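Local coordinates for capsid protein (Turnip yellow mosaic virus, PDB 2FZ2) that self-assembles in 180 copies into a T=3 icosahedral capsid that encloses the single-stranded RNA genome of the virus, at residues Ala86-Thr90 against Ile157-Pro161. Residues are numbered along the deposited sequence; the frame is centred on the assembly and turned at random.
Sequences AFPTT and ITAQP
Q160 reaches across from the loop after strand 151-158 to the backbone of F87 and P88, just ahead of strand 89-97. Its CB lies obliquely beside the F87 ring, 4.3 Å from CD2. CG stays near the same ring atom, 4.4 Å from F87 CD2, and the bend about CB-CG (chi2 79°) carries CD off the ring and toward the carbonyl of P88. There CD comes to 3.6 Å from P88 O. At the tip, NE2 makes a weak hydrogen bond to P88 O, 2.6 Å long but bent to 118° at the hydrogen, and also touches P88 CD and F87 C; OE1 stands farther from that carbonyl. The side chain thus spans the place where the two segments are no longer paired as strands.

Strand pairing between the segments begins at T90 and T158, an antiparallel hydrogen-bonded pair, with T90 N to T158 O at 3.1 Å (166° at the hydrogen) and T158 N to T90 O at 2.9 Å. T90 O also receives a CA-H...O contact from I157. On one face the two threonine side chains run alongside each other, with T90 CG2 3.7 Å from T158 OG1. On the other, T89 CG2 packs 4.0 Å from I157 CG2.

This is one end of the four-stranded sheet of a viral jelly roll, the sheet conventionally labelled CHEF. Strand 151-158 runs between 47-52 and 89-97, while 114-118 flanks 89-97 beyond. F87 rests on P164, P165 and T168 of a loop, P88 touches C117, and L82 of a neighbouring subunit packs on T90 and Q160, placing this sheet end at a contact between capsid subunits.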
loop_
_atom_site.group_PDB
_atom_site.type_symbol
_atom_site.label_atom_id
_atom_site.label_comp_id
_atom_site.label_asym_id
_atom_site.label_seq_id
_atom_site.Cartn_x
_atom_site.Cartn_y
_atom_site.Cartn_z
ATOM N N ALA D 86 -31.847 128.816 -47.683
ATOM C CA ALA D 86 -31.989 130.258 -47.665
ATOM C C ALA D 86 -32.919 130.750 -46.552
ATOM O O ALA D 86 -32.843 131.908 -46.134
ATOM C CB ALA D 86 -32.509 130.705 -49.009
ATOM N N PHE D 87 -33.784 129.858 -46.073
ATOM C CA PHE D 87 -34.770 130.195 -45.047
ATOM C C PHE D 87 -34.921 129.182 -43.910
ATOM O O PHE D 87 -35.866 128.392 -43.908
ATOM C CB PHE D 87 -36.136 130.352 -45.699
ATOM C CG PHE D 87 -36.241 131.528 -46.611
ATOM C CD1 PHE D 87 -36.215 131.358 -47.984
ATOM C CD2 PHE D 87 -36.408 132.808 -46.096
ATOM C CE1 PHE D 87 -36.357 132.446 -48.840
ATOM C CE2 PHE D 87 -36.551 133.908 -46.942
ATOM C CZ PHE D 87 -36.527 133.725 -48.321
ATOM N N PRO D 88 -34.003 129.196 -42.928
ATOM C CA PRO D 88 -34.046 128.276 -41.781
ATOM C C PRO D 88 -35.389 128.311 -41.094
ATOM O O PRO D 88 -35.903 129.379 -40.789
ATOM C CB PRO D 88 -32.942 128.785 -40.863
ATOM C CG PRO D 88 -31.994 129.469 -41.777
ATOM C CD PRO D 88 -32.831 130.085 -42.870
ATOM N N THR D 89 -35.948 127.141 -40.830
ATOM C CA THR D 89 -37.255 127.069 -40.190
ATOM C C THR D 89 -37.280 126.258 -38.895
ATOM O O THR D 89 -36.528 125.299 -38.733
ATOM C CB THR D 89 -38.274 126.474 -41.159
ATOM O OG1 THR D 89 -38.182 127.154 -42.417
ATOM C CG2 THR D 89 -39.657 126.618 -40.604
ATOM N N THR D 90 -38.146 126.641 -37.969
ATOM C CA THR D 90 -38.235 125.924 -36.706
ATOM C C THR D 90 -39.405 124.981 -36.759
ATOM O O THR D 90 -40.535 125.381 -37.034
ATOM C CB THR D 90 -38.449 126.862 -35.512
ATOM O OG1 THR D 90 -37.252 127.598 -35.246
ATOM C CG2 THR D 90 -38.813 126.064 -34.287
ATOM N N ILE D 157 -44.844 124.936 -36.430
ATOM C CA ILE D 157 -43.965 125.610 -37.375
ATOM C C ILE D 157 -43.790 127.065 -36.997
ATOM O O ILE D 157 -44.760 127.759 -36.685
ATOM C CB ILE D 157 -44.517 125.567 -38.806
ATOM C CG1 ILE D 157 -44.751 124.126 -39.236
ATOM C CG2 ILE D 157 -43.536 126.206 -39.761
ATOM C CD1 ILE D 157 -43.568 123.257 -39.050
ATOM N N THR D 158 -42.543 127.520 -37.022
ATOM C CA THR D 158 -42.229 128.904 -36.707
ATOM C C THR D 158 -41.398 129.363 -37.896
ATOM O O THR D 158 -40.228 129.004 -38.013
ATOM C CB THR D 158 -41.424 129.001 -35.386
ATOM O OG1 THR D 158 -41.911 128.029 -34.443
ATOM C CG2 THR D 158 -41.567 130.382 -34.784
ATOM N N ALA D 159 -42.012 130.140 -38.787
ATOM C CA ALA D 159 -41.341 130.597 -40.009
ATOM C C ALA D 159 -40.557 131.888 -39.901
ATOM O O ALA D 159 -40.704 132.639 -38.931
ATOM C CB ALA D 159 -42.353 130.726 -41.129
ATOM N N GLN D 160 -39.726 132.145 -40.911
ATOM C CA GLN D 160 -38.924 133.362 -40.934
ATOM C C GLN D 160 -39.812 134.598 -40.996
ATOM O O GLN D 160 -40.851 134.598 -41.649
ATOM C CB GLN D 160 -37.991 133.369 -42.139
ATOM C CG GLN D 160 -36.636 133.973 -41.852
ATOM C CD GLN D 160 -35.749 132.989 -41.134
ATOM O OE1 GLN D 160 -35.147 133.303 -40.111
ATOM N NE2 GLN D 160 -35.668 131.779 -41.664
ATOM N N PRO D 161 -39.406 135.653 -40.286
ATOM C CA PRO D 161 -40.179 136.891 -40.283
ATOM C C PRO D 161 -40.360 137.255 -41.749
ATOM O O PRO D 161 -41.476 137.355 -42.255
ATOM C CB PRO D 161 -39.264 137.855 -39.533
ATOM C CG PRO D 161 -37.877 137.308 -39.808
ATOM C CD PRO D 161 -38.103 135.840 -39.632
#